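Local structure of PnpC (Pseudomonas putida, 3N9T) at residues W53-G56 / I57-T61; F75-L78 / S79-L82; D261-A264 / H265-D268. The protein probably catalyses iron(III)-dependent intradiol cleavage of the aromatic ring of hydroxyquinol by molecular oxygen, and holds bound phospholipid among its N-terminal helices. All blocks are in the same frame, centred on the assembly; numbering follows the deposited sequence.

Contact 1. Residues W53-G56 / I57-T61. With HGX (1-heptadecanoyl-2-tridecanoyl-3-glycerol-phosphonyl choline), chain B.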
# COMPACT_ATOMS: atom_id res chain seq x y z
N TRP A 53 9.91 8.19 -1.13
CA TRP A 53 8.51 8.28 -0.74
C TRP A 53 7.67 8.67 -1.97
O TRP A 53 6.64 8.01 -2.24
CB TRP A 53 8.38 9.31 0.38
CG TRP A 53 6.95 9.60 0.78
CD1 TRP A 53 6.16 8.89 1.67
CD2 TRP A 53 6.11 10.63 0.23
NE1 TRP A 53 4.88 9.44 1.71
CE2 TRP A 53 4.85 10.54 0.87
CE3 TRP A 53 6.33 11.67 -0.70
CZ2 TRP A 53 3.80 11.42 0.58
CZ3 TRP A 53 5.27 12.54 -0.99
CH2 TRP A 53 4.02 12.40 -0.35
N PHE A 54 8.13 9.65 -2.74
CA PHE A 54 7.40 10.07 -3.94
C PHE A 54 7.31 8.88 -4.89
O PHE A 54 6.29 8.69 -5.52
CB PHE A 54 8.11 11.24 -4.68
CG PHE A 54 7.74 12.65 -4.18
CD1 PHE A 54 6.53 13.26 -4.59
CD2 PHE A 54 8.62 13.38 -3.32
CE1 PHE A 54 6.20 14.59 -4.11
CE2 PHE A 54 8.31 14.70 -2.84
CZ PHE A 54 7.08 15.30 -3.25
N GLU A 55 8.39 8.11 -5.02
CA GLU A 55 8.35 6.88 -5.88
C GLU A 55 7.27 5.89 -5.40
O GLU A 55 6.45 5.45 -6.18
CB GLU A 55 9.74 6.21 -6.00
CG GLU A 55 9.72 4.90 -6.78
CD GLU A 55 9.16 5.04 -8.24
OE1 GLU A 55 9.38 6.07 -8.89
OE2 GLU A 55 8.51 4.10 -8.76
N GLY A 56 7.23 5.60 -4.08
CA GLY A 56 6.21 4.73 -3.50
C GLY A 56 4.84 5.27 -3.80
O GLY A 56 3.95 4.52 -4.16
N ILE A 57 4.66 6.59 -3.65
CA ILE A 57 3.36 7.22 -3.98
C ILE A 57 3.02 7.04 -5.48
O ILE A 57 1.92 6.62 -5.83
CB ILE A 57 3.31 8.76 -3.60
CG1 ILE A 57 3.31 8.97 -2.05
CG2 ILE A 57 2.14 9.40 -4.22
CD1 ILE A 57 1.99 8.53 -1.35
N ARG A 58 3.97 7.33 -6.36
CA ARG A 58 3.69 7.20 -7.84
C ARG A 58 3.37 5.70 -8.14
O ARG A 58 2.43 5.37 -8.90
CB ARG A 58 4.93 7.63 -8.66
CG ARG A 58 5.20 9.15 -8.61
CD ARG A 58 6.45 9.64 -9.47
NE ARG A 58 7.66 8.78 -9.35
CZ ARG A 58 8.81 9.20 -8.80
NH1 ARG A 58 8.89 10.44 -8.30
NH2 ARG A 58 9.86 8.42 -8.75
N PHE A 59 4.18 4.79 -7.59
CA PHE A 59 3.96 3.36 -7.79
C PHE A 59 2.58 2.84 -7.34
O PHE A 59 1.92 2.08 -8.08
CB PHE A 59 5.07 2.52 -7.13
CG PHE A 59 5.02 1.06 -7.51
CD1 PHE A 59 4.24 0.18 -6.79
CD2 PHE A 59 5.80 0.58 -8.60
CE1 PHE A 59 4.18 -1.19 -7.16
CE2 PHE A 59 5.74 -0.76 -8.97
CZ PHE A 59 4.95 -1.65 -8.24
N LEU A 60 2.18 3.16 -6.11
CA LEU A 60 0.86 2.75 -5.59
C LEU A 60 -0.24 3.31 -6.42
O LEU A 60 -1.29 2.67 -6.60
CB LEU A 60 0.67 3.27 -4.15
CG LEU A 60 1.55 2.47 -3.16
CD1 LEU A 60 1.53 3.09 -1.73
CD2 LEU A 60 1.16 1.07 -3.13
N THR A 61 -0.04 4.55 -6.86
CA THR A 61 -1.09 5.22 -7.59
C THR A 61 -1.29 4.45 -8.93
O THR A 61 -2.42 4.06 -9.30
CB THR A 61 -0.77 6.73 -7.78
OG1 THR A 61 -0.65 7.37 -6.49
CG2 THR A 61 -1.93 7.49 -8.51
O11 HGX B . 14.90 2.91 -5.73
C11 HGX B . 13.83 3.35 -6.01
C12 HGX B . 12.95 3.85 -4.90
C13 HGX B . 12.07 2.74 -4.40
C14 HGX B . 11.10 3.43 -3.48
C15 HGX B . 10.18 2.46 -2.85
C16 HGX B . 9.44 3.16 -1.75
C17 HGX B . 8.25 2.32 -1.37
C18 HGX B . 7.79 2.79 -0.01
C19 HGX B . 6.28 2.74 0.10
C20 HGX B . 5.88 3.91 1.00
C21 HGX B . 5.65 5.21 0.23
C22 HGX B . 4.38 5.99 0.59
C23 HGX B . 3.44 5.29 1.59
O3 HGX B . 13.43 3.39 -7.39
C3 HGX B . 14.20 2.74 -8.40
C2 HGX B . 13.51 1.52 -8.99
C1 HGX B . 14.29 1.13 -10.22
O3P HGX B . 15.50 0.57 -9.75
O2 HGX B . 12.18 1.78 -9.44
C31 HGX B . 11.15 0.91 -8.86
O31 HGX B . 10.52 0.15 -9.55
C32 HGX B . 10.71 0.90 -7.45
C33 HGX B . 9.50 -0.05 -7.46
C34 HGX B . 8.60 0.34 -6.33
C35 HGX B . 8.12 -0.83 -5.50
C36 HGX B . 7.16 -0.29 -4.50
C37 HGX B . 6.27 -1.44 -4.08
C38 HGX B . 5.49 -0.93 -2.91
C39 HGX B . 4.19 -1.70 -2.75
C40 HGX B . 3.97 -2.18 -1.33
C42 HGX B . 3.21 -1.18 -0.45
C43 HGX B . 1.84 -1.69 0.03
C44 HGX B . 1.72 -3.21 0.14
C45 HGX B . 0.54 -3.69 -0.69
C46 HGX B . 0.69 -5.13 -1.22
C47 HGX B . -0.52 -5.97 -0.81
C48 HGX B . -1.61 -5.61 -1.79
O1 HGX B . 16.48 1.23 -11.96
P1 HGX B . 16.85 1.01 -10.50
O4 HGX B . 17.42 2.14 -9.67
O5 HGX B . 17.79 -0.33 -10.38
C4 HGX B . 19.09 -0.36 -11.01
C5 HGX B . 19.17 -1.41 -12.14
N1 HGX B . 18.92 -0.94 -13.53
C6 HGX B . 19.74 -1.77 -14.45
C7 HGX B . 19.25 0.49 -13.78
C8 HGX B . 17.50 -1.19 -13.86
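W53 to L60 form one continuous stretch of alpha-helix in which the amides of I57, R58, F59 and L60 bond to the carbonyls of W53, F54, E55 and G56, each four residues back, so that side chains one turn apart lie against each other. W53 and I57 run side by side: I57 CG1 sits over the six-membered ring of W53, 3.7 Å from its centroid and 15° off the normal, a CH-pi contact. NE1 of the indole is hydrogen-bonded to S79 OG of the second subunit, while W53 CD1 approaches C22 of the phospholipid at 3.6 Å. At G56, just before I57, there is no side chain, and the tridecanoyl chain comes down to the backbone, with C21 3.8 Å from G56 CA. F59 meets the other, heptadecanoyl, chain. Its CG is anti to the backbone N (chi1 -170°), which carries the ring off the helix; one face then lies along that chain, with C35 above the ring centre and C34 3.6 Å from F59 CD2. E55 divides its side chain between two environments: CG packs on C14 of the lipid at 3.9 Å, whereas the carboxylate forms a salt bridge with R58. The modelled E55 OE1 to R58 NH2 distance of 2.4 Å is very short, and the exact placing of the two groups is doubtful. R58 bends at chi3, laying one guanidinium face over E55 CA and F54 O. Apolar carbon of W53, G56 and F59, with the CG of E55, receives both acyl chains, while the E55 and R58 charges pair beside them, consistent with a site that holds a lipid mainly by its hydrocarbon.

Contact 2. Residues F75-L78 / S79-L82. With HGX (1-heptadecanoyl-2-tridecanoyl-3-glycerol-phosphonyl choline), chain B.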
# COMPACT_ATOMS: atom_id res chain seq x y z
N PHE A 75 -3.35 -4.74 -7.99
CA PHE A 75 -3.07 -4.85 -6.52
C PHE A 75 -2.96 -6.32 -6.07
O PHE A 75 -2.13 -6.64 -5.21
CB PHE A 75 -4.02 -4.05 -5.59
CG PHE A 75 -3.44 -2.69 -5.23
CD1 PHE A 75 -3.98 -1.54 -5.77
CD2 PHE A 75 -2.25 -2.58 -4.43
CE1 PHE A 75 -3.38 -0.27 -5.57
CE2 PHE A 75 -1.67 -1.32 -4.18
CZ PHE A 75 -2.22 -0.16 -4.75
N ILE A 76 -3.84 -7.18 -6.59
CA ILE A 76 -3.76 -8.61 -6.28
C ILE A 76 -2.44 -9.16 -6.82
O ILE A 76 -1.72 -9.88 -6.13
CB ILE A 76 -4.95 -9.37 -6.86
CG1 ILE A 76 -6.24 -8.91 -6.16
CG2 ILE A 76 -4.74 -10.93 -6.74
CD1 ILE A 76 -7.52 -9.75 -6.49
N LEU A 77 -2.10 -8.79 -8.05
CA LEU A 77 -0.82 -9.23 -8.60
C LEU A 77 0.34 -8.75 -7.76
O LEU A 77 1.31 -9.48 -7.60
CB LEU A 77 -0.69 -8.72 -10.06
CG LEU A 77 0.43 -9.36 -10.84
CD1 LEU A 77 0.25 -10.89 -10.89
CD2 LEU A 77 0.22 -8.82 -12.29
N LEU A 78 0.28 -7.52 -7.22
CA LEU A 78 1.34 -7.04 -6.30
C LEU A 78 1.38 -7.85 -5.01
O LEU A 78 2.48 -8.26 -4.57
CB LEU A 78 1.11 -5.53 -5.97
CG LEU A 78 2.13 -4.79 -5.11
CD1 LEU A 78 3.56 -4.85 -5.76
CD2 LEU A 78 1.66 -3.34 -4.88
N SER A 79 0.19 -8.08 -4.43
CA SER A 79 0.05 -9.00 -3.24
C SER A 79 0.66 -10.36 -3.54
O SER A 79 1.44 -10.90 -2.73
CB SER A 79 -1.45 -9.22 -2.86
OG SER A 79 -1.55 -10.13 -1.76
N ASP A 80 0.40 -10.87 -4.76
CA ASP A 80 0.91 -12.22 -5.12
C ASP A 80 2.42 -12.22 -5.20
O ASP A 80 3.05 -13.08 -4.62
CB ASP A 80 0.38 -12.69 -6.47
CG ASP A 80 -1.15 -12.91 -6.51
OD1 ASP A 80 -1.82 -13.11 -5.48
OD2 ASP A 80 -1.66 -12.98 -7.63
N THR A 81 3.00 -11.25 -5.95
CA THR A 81 4.44 -11.18 -6.20
C THR A 81 5.26 -10.74 -4.98
O THR A 81 6.47 -10.93 -4.96
CB THR A 81 4.80 -10.29 -7.43
OG1 THR A 81 4.27 -8.97 -7.26
CG2 THR A 81 4.21 -10.92 -8.73
N LEU A 82 4.61 -10.23 -3.96
CA LEU A 82 5.31 -9.90 -2.72
C LEU A 82 5.06 -10.97 -1.68
O LEU A 82 5.51 -10.85 -0.52
CB LEU A 82 4.86 -8.55 -2.15
CG LEU A 82 5.15 -7.32 -2.99
CD1 LEU A 82 4.66 -6.07 -2.29
CD2 LEU A 82 6.69 -7.26 -3.17
O11 HGX B . 14.90 2.91 -5.73
C11 HGX B . 13.83 3.35 -6.01
C12 HGX B . 12.95 3.85 -4.90
C13 HGX B . 12.07 2.74 -4.40
C14 HGX B . 11.10 3.43 -3.48
C15 HGX B . 10.18 2.46 -2.85
C16 HGX B . 9.44 3.16 -1.75
C17 HGX B . 8.25 2.32 -1.37
C18 HGX B . 7.79 2.79 -0.01
C19 HGX B . 6.28 2.74 0.10
C20 HGX B . 5.88 3.91 1.00
C21 HGX B . 5.65 5.21 0.23
C22 HGX B . 4.38 5.99 0.59
C23 HGX B . 3.44 5.29 1.59
O3 HGX B . 13.43 3.39 -7.39
C3 HGX B . 14.20 2.74 -8.40
C2 HGX B . 13.51 1.52 -8.99
C1 HGX B . 14.29 1.13 -10.22
O3P HGX B . 15.50 0.57 -9.75
O2 HGX B . 12.18 1.78 -9.44
C31 HGX B . 11.15 0.91 -8.86
O31 HGX B . 10.52 0.15 -9.55
C32 HGX B . 10.71 0.90 -7.45
C33 HGX B . 9.50 -0.05 -7.46
C34 HGX B . 8.60 0.34 -6.33
C35 HGX B . 8.12 -0.83 -5.50
C36 HGX B . 7.16 -0.29 -4.50
C37 HGX B . 6.27 -1.44 -4.08
C38 HGX B . 5.49 -0.93 -2.91
C39 HGX B . 4.19 -1.70 -2.75
C40 HGX B . 3.97 -2.18 -1.33
C42 HGX B . 3.21 -1.18 -0.45
C43 HGX B . 1.84 -1.69 0.03
C44 HGX B . 1.72 -3.21 0.14
C45 HGX B . 0.54 -3.69 -0.69
C46 HGX B . 0.69 -5.13 -1.22
C47 HGX B . -0.52 -5.97 -0.81
C48 HGX B . -1.61 -5.61 -1.79
O1 HGX B . 16.48 1.23 -11.96
P1 HGX B . 16.85 1.01 -10.50
O4 HGX B . 17.42 2.14 -9.67
O5 HGX B . 17.79 -0.33 -10.38
C4 HGX B . 19.09 -0.36 -11.01
C5 HGX B . 19.17 -1.41 -12.14
N1 HGX B . 18.92 -0.94 -13.53
C6 HGX B . 19.74 -1.77 -14.45
C7 HGX B . 19.25 0.49 -13.78
C8 HGX B . 17.50 -1.19 -13.86
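L78 and L82, one helical turn apart, supply the apolar part of this contact: they lie side by side, CD1 of L78 3.8 Å from CD1 of L82. The other branch of L78, CD2, turns to the heptadecanoyl chain of the lipid and meets C39 at 3.7 Å; the end of that chain, C48, rests 3.8 Å from S79 CB and also close to F75 O. An alanine at L78 lacks both methyl branches, and the gap would probably let L82 CD1 and the acyl chain near C39 shift. On another side of the helix, I76 CG2 runs alongside the D80 carboxylate, 3.8 Å from OD2. The hydrogen bonds are mainly those of the helix backbone, S79 to F75 through L82 to L78, the last bent to 132° at its hydrogen as the helix gives way to loop. T81 adds a side-chain bond: with chi1 at 57°, OG1 folds back to L77 O at 3.0 Å, and this carbonyl is gripped from opposite faces of its plane by T81 OG1 and T81 N. Beyond the segments, S85 OG bonds to both S79 OG and D80 OD1. This is a helix of the N-terminal helical region of an intradiol dioxygenase, lining a lipid tunnel at the subunit interface.

Contact 3. Residues D261-A264 / H265-D268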
# COMPACT_ATOMS: atom_id res chain seq x y z
N ASP A 261 7.28 -41.07 -17.96
CA ASP A 261 7.04 -41.55 -19.32
C ASP A 261 6.59 -42.99 -19.20
O ASP A 261 7.24 -43.77 -18.56
CB ASP A 261 8.31 -41.40 -20.18
CG ASP A 261 8.81 -39.96 -20.21
OD1 ASP A 261 8.29 -39.19 -21.04
OD2 ASP A 261 9.68 -39.59 -19.37
N ARG A 262 5.43 -43.33 -19.74
CA ARG A 262 4.92 -44.68 -19.58
C ARG A 262 4.77 -45.37 -20.93
O ARG A 262 4.52 -44.68 -21.92
CB ARG A 262 3.53 -44.66 -18.94
CG ARG A 262 3.53 -44.16 -17.52
CD ARG A 262 4.30 -45.10 -16.61
NE ARG A 262 4.00 -44.63 -15.27
CZ ARG A 262 2.91 -45.02 -14.61
NH1 ARG A 262 2.09 -45.90 -15.16
NH2 ARG A 262 2.66 -44.51 -13.40
N PRO A 263 4.79 -46.73 -20.93
CA PRO A 263 4.65 -47.55 -22.17
C PRO A 263 3.22 -47.53 -22.62
O PRO A 263 2.31 -47.32 -21.77
CB PRO A 263 5.03 -48.96 -21.70
CG PRO A 263 4.85 -48.97 -20.20
CD PRO A 263 5.08 -47.54 -19.73
N ALA A 264 2.98 -47.73 -23.90
CA ALA A 264 1.61 -48.00 -24.36
C ALA A 264 1.08 -49.20 -23.61
O ALA A 264 1.85 -50.10 -23.27
CB ALA A 264 1.55 -48.23 -25.84
N HIS A 265 -0.21 -49.15 -23.27
CA HIS A 265 -0.92 -50.24 -22.62
C HIS A 265 -0.41 -50.52 -21.22
O HIS A 265 -0.58 -51.63 -20.69
CB HIS A 265 -0.97 -51.48 -23.56
CG HIS A 265 -1.38 -51.16 -24.97
ND1 HIS A 265 -2.67 -50.81 -25.31
CD2 HIS A 265 -0.66 -51.06 -26.11
CE1 HIS A 265 -2.72 -50.51 -26.60
NE2 HIS A 265 -1.52 -50.64 -27.10
N ASP A 266 0.18 -49.51 -20.56
CA ASP A 266 0.68 -49.73 -19.19
C ASP A 266 -0.48 -50.28 -18.35
O ASP A 266 -1.59 -49.78 -18.46
CB ASP A 266 1.14 -48.38 -18.59
CG ASP A 266 1.93 -48.54 -17.33
OD1 ASP A 266 1.61 -49.37 -16.45
OD2 ASP A 266 2.90 -47.77 -17.16
N GLU A 267 -0.22 -51.26 -17.49
CA GLU A 267 -1.27 -51.85 -16.65
C GLU A 267 -1.62 -50.98 -15.47
O GLU A 267 -2.67 -51.17 -14.88
CB GLU A 267 -0.85 -53.20 -16.10
CG GLU A 267 -0.49 -54.20 -17.21
CD GLU A 267 -1.16 -55.54 -17.01
OE1 GLU A 267 -2.42 -55.57 -17.10
OE2 GLU A 267 -0.45 -56.54 -16.76
N ASP A 268 -0.71 -50.07 -15.10
CA ASP A 268 -0.95 -49.15 -13.99
C ASP A 268 -1.41 -47.81 -14.64
O ASP A 268 -0.62 -46.84 -14.78
CB ASP A 268 0.33 -49.02 -13.16
CG ASP A 268 0.27 -47.91 -12.15
OD1 ASP A 268 -0.83 -47.53 -11.69
OD2 ASP A 268 1.36 -47.38 -11.86
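The guanidinium of R262 is met at its edge by two oxygens: D268 O lies in its plane and D266 OD2 is tilted 20° out of it. NH1 serves both, at 2.9 Å to D266 OD2 and 2.9 Å to D268 O. The D266 carboxylate is approached from above its plane, 65° out of it, whereas the D268 carbonyl is approached in plane. R262 NH2 makes a longer salt bridge to D268 OD2 (3.5 Å). A bend at chi2 turns the arginine toward the loop, with its CD 3.1 Å from D266 OD2; P263 CD packs against the same oxygen at 3.4 Å. The other carboxylate oxygen, D266 OD1, accepts the D268 amide at 2.8 Å in an Asx turn. Ahead of it, P263 to D266 form a type II beta turn, closed by a weak D266 N to P263 O bond, with H265 at positive phi (66°) in its third position. Y133 OH bonds to both R262 NH2 and D268 OD1, and E260 forms a salt bridge with R262 NE. One arginine at the end of a strand therefore holds the following loop through two carboxylates and a carbonyl, its single positive charge probably easing, in part, the repulsion among the carboxylates of E260, D266 and D268.

In the fold
The three contacts follow one another along the chain. Contacts 1 and 2 belong to successive helices, 50-65 and 74-81, of the N-terminal family region; their centres are 16 Å apart and they touch, F59 packing on L78 and L60 on F75. Both line the same phospholipid and both meet the second subunit, so lipid binding and dimer packing share these helices. Contact 3 lies in the dioxygenase region of the chain, where strand 256-262 of the mixed beta-sheet leaves for a surface loop. Its centre is 56 Å from that of contact 1 and 41 Å from that of contact 2, across the chain's centre, so this loop is remote from the lipid tunnel.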